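Long-range contact in N-terminal acetyltransferase B complex subunit MDM20 (PDB 5K04), which is the non-catalytic subunit of the NatB N-terminal acetyltransferase complex and probably serves as the scaffold that holds its catalytic partner: residues 464-469 and 506-511. Numbering follows the deposited sequence.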
loop_
_atom_site.group_PDB
_atom_site.type_symbol
_atom_site.label_atom_id
_atom_site.label_comp_id
_atom_site.label_asym_id
_atom_site.label_seq_id
_atom_site.Cartn_x
_atom_site.Cartn_y
_atom_site.Cartn_z
ATOM N N ASP A 464 -12.436 -4.513 -11.344
ATOM C CA ASP A 464 -11.749 -5.614 -10.677
ATOM C C ASP A 464 -10.812 -5.093 -9.594
ATOM O O ASP A 464 -10.731 -5.661 -8.498
ATOM C CB ASP A 464 -10.986 -6.436 -11.716
ATOM C CG ASP A 464 -10.552 -7.776 -11.187
ATOM O OD1 ASP A 464 -11.438 -8.609 -10.888
ATOM O OD2 ASP A 464 -9.323 -7.994 -11.072
ATOM N N ILE A 465 -10.118 -3.991 -9.881
ATOM C CA ILE A 465 -9.298 -3.327 -8.878
ATOM C C ILE A 465 -10.157 -2.843 -7.715
ATOM O O ILE A 465 -9.781 -2.995 -6.545
ATOM C CB ILE A 465 -8.506 -2.181 -9.537
ATOM C CG1 ILE A 465 -7.493 -2.754 -10.524
ATOM C CG2 ILE A 465 -7.785 -1.351 -8.510
ATOM C CD1 ILE A 465 -6.660 -1.732 -11.232
ATOM N N TYR A 466 -11.331 -2.270 -8.012
ATOM C CA TYR A 466 -12.231 -1.839 -6.942
ATOM C C TYR A 466 -12.708 -3.014 -6.088
ATOM O O TYR A 466 -12.895 -2.859 -4.874
ATOM C CB TYR A 466 -13.443 -1.086 -7.503
ATOM C CG TYR A 466 -14.302 -0.585 -6.369
ATOM C CD1 TYR A 466 -13.951 0.562 -5.663
ATOM C CD2 TYR A 466 -15.438 -1.277 -5.966
ATOM C CE1 TYR A 466 -14.715 1.019 -4.579
ATOM C CE2 TYR A 466 -16.212 -0.829 -4.888
ATOM C CZ TYR A 466 -15.845 0.317 -4.199
ATOM O OH TYR A 466 -16.603 0.752 -3.123
ATOM N N ARG A 467 -12.912 -4.196 -6.694
ATOM C CA ARG A 467 -13.320 -5.362 -5.907
ATOM C C ARG A 467 -12.223 -5.816 -4.950
ATOM O O ARG A 467 -12.527 -6.380 -3.893
ATOM C CB ARG A 467 -13.749 -6.509 -6.828
ATOM C CG ARG A 467 -15.076 -6.230 -7.534
ATOM C CD ARG A 467 -15.541 -7.396 -8.386
ATOM N NE ARG A 467 -16.783 -7.075 -9.096
ATOM C CZ ARG A 467 -16.887 -6.982 -10.417
ATOM N NH1 ARG A 467 -15.818 -7.199 -11.174
ATOM N NH2 ARG A 467 -18.054 -6.677 -10.980
ATOM N N PHE A 468 -10.951 -5.583 -5.297
ATOM C CA PHE A 468 -9.873 -5.797 -4.339
ATOM C C PHE A 468 -10.075 -4.909 -3.116
ATOM O O PHE A 468 -9.966 -5.369 -1.975
ATOM C CB PHE A 468 -8.503 -5.520 -4.991
ATOM C CG PHE A 468 -7.554 -4.763 -4.088
ATOM C CD1 PHE A 468 -6.980 -5.382 -2.981
ATOM C CD2 PHE A 468 -7.258 -3.430 -4.331
ATOM C CE1 PHE A 468 -6.137 -4.689 -2.134
ATOM C CE2 PHE A 468 -6.405 -2.727 -3.485
ATOM C CZ PHE A 468 -5.849 -3.354 -2.380
ATOM N N TYR A 469 -10.388 -3.627 -3.348
ATOM C CA TYR A 469 -10.666 -2.698 -2.252
ATOM C C TYR A 469 -11.829 -3.180 -1.383
ATOM O O TYR A 469 -11.764 -3.103 -0.149
ATOM C CB TYR A 469 -10.939 -1.298 -2.819
ATOM C CG TYR A 469 -9.676 -0.563 -3.245
ATOM C CD1 TYR A 469 -8.822 -0.027 -2.293
ATOM C CD2 TYR A 469 -9.335 -0.409 -4.583
ATOM C CE1 TYR A 469 -7.673 0.646 -2.641
ATOM C CE2 TYR A 469 -8.156 0.277 -4.955
ATOM C CZ TYR A 469 -7.335 0.798 -3.962
ATOM O OH TYR A 469 -6.164 1.468 -4.246
ATOM N N ILE A 506 -5.681 7.868 -1.899
ATOM C CA ILE A 506 -5.766 8.509 -3.203
ATOM C C ILE A 506 -5.893 7.456 -4.301
ATOM O O ILE A 506 -6.589 7.669 -5.299
ATOM C CB ILE A 506 -4.551 9.439 -3.400
ATOM C CG1 ILE A 506 -4.587 10.114 -4.782
ATOM C CG2 ILE A 506 -3.236 8.686 -3.201
ATOM C CD1 ILE A 506 -5.632 11.190 -4.893
ATOM N N SER A 507 -5.295 6.278 -4.097
ATOM C CA SER A 507 -5.390 5.213 -5.100
ATOM C C SER A 507 -6.804 4.633 -5.187
ATOM O O SER A 507 -7.247 4.211 -6.269
ATOM C CB SER A 507 -4.365 4.114 -4.789
ATOM O OG SER A 507 -3.042 4.643 -4.783
ATOM N N LEU A 508 -7.513 4.577 -4.054
ATOM C CA LEU A 508 -8.903 4.116 -4.036
ATOM C C LEU A 508 -9.812 5.117 -4.724
ATOM O O LEU A 508 -10.683 4.747 -5.521
ATOM C CB LEU A 508 -9.374 3.910 -2.589
ATOM C CG LEU A 508 -10.885 3.978 -2.354
ATOM C CD1 LEU A 508 -11.606 2.792 -2.999
ATOM C CD2 LEU A 508 -11.240 4.113 -0.833
ATOM N N ASN A 509 -9.632 6.401 -4.396
ATOM C CA ASN A 509 -10.457 7.452 -4.981
ATOM C C ASN A 509 -10.143 7.653 -6.460
ATOM O O ASN A 509 -11.048 7.897 -7.263
ATOM C CB ASN A 509 -10.273 8.723 -4.164
ATOM C CG ASN A 509 -11.013 8.647 -2.826
ATOM O OD1 ASN A 509 -12.224 8.414 -2.801
ATOM N ND2 ASN A 509 -10.287 8.812 -1.719
ATOM N N PHE A 510 -8.873 7.499 -6.842
ATOM C CA PHE A 510 -8.539 7.484 -8.262
ATOM C C PHE A 510 -9.239 6.340 -8.980
ATOM O O PHE A 510 -9.741 6.513 -10.096
ATOM C CB PHE A 510 -7.030 7.373 -8.464
ATOM C CG PHE A 510 -6.648 7.419 -9.892
ATOM C CD1 PHE A 510 -6.832 8.581 -10.614
ATOM C CD2 PHE A 510 -6.161 6.302 -10.526
ATOM C CE1 PHE A 510 -6.520 8.628 -11.938
ATOM C CE2 PHE A 510 -5.849 6.342 -11.855
ATOM C CZ PHE A 510 -6.030 7.504 -12.567
ATOM N N THR A 511 -9.267 5.158 -8.349
ATOM C CA THR A 511 -9.967 4.008 -8.916
ATOM C C THR A 511 -11.439 4.328 -9.168
ATOM O O THR A 511 -11.970 4.013 -10.238
ATOM C CB THR A 511 -9.803 2.796 -7.980
ATOM O OG1 THR A 511 -8.427 2.389 -7.938
ATOM C CG2 THR A 511 -10.642 1.637 -8.439
#
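Tyr469 lays its ring against Leu508 in the all-helical, TPR-clan fold of this subunit, where segments 464-469 and 506-511, on helices 456-485 and 506-521, cross at a signed angle of -138°. The tight part lies here: Leu508 CB sits over one ring face, offset toward the rim, in a CH-pi contact 4.0 Å from the centroid, while Phe468 CE2 covers the centre of the opposite face. Contacts on both faces restrict rotation about CB-CG. With CG beside its backbone N (chi1 -77°), Tyr469 reaches across to the second helix and brings OH to 3.2 Å from Ser507 CB. Tyr469 OH is hydrogen-bonded to Glu443 OE1 and Ser507 OG to Glu443 O, so helix 440-445 ties both segments together. The Tyr466 ring has fewer neighbours here: CE1 approaches one methyl, Leu508 CD1, obliquely at 3.9 Å, and Thr511 CG2 lies at the ring edge near its plane, whereas Leu508, Thr511 and Ser507 all touch Tyr469. Tyr466 packs further on helix 525-537, edge-to-face with Phe531. On the outer flank of helix 456-485, Asp464 and Arg467 are exposed. Thr511 OG1, also bonded to Asn446, donates over 2.7 Å to Ser507 O, meeting it at a C=O...OG1 angle of 156°.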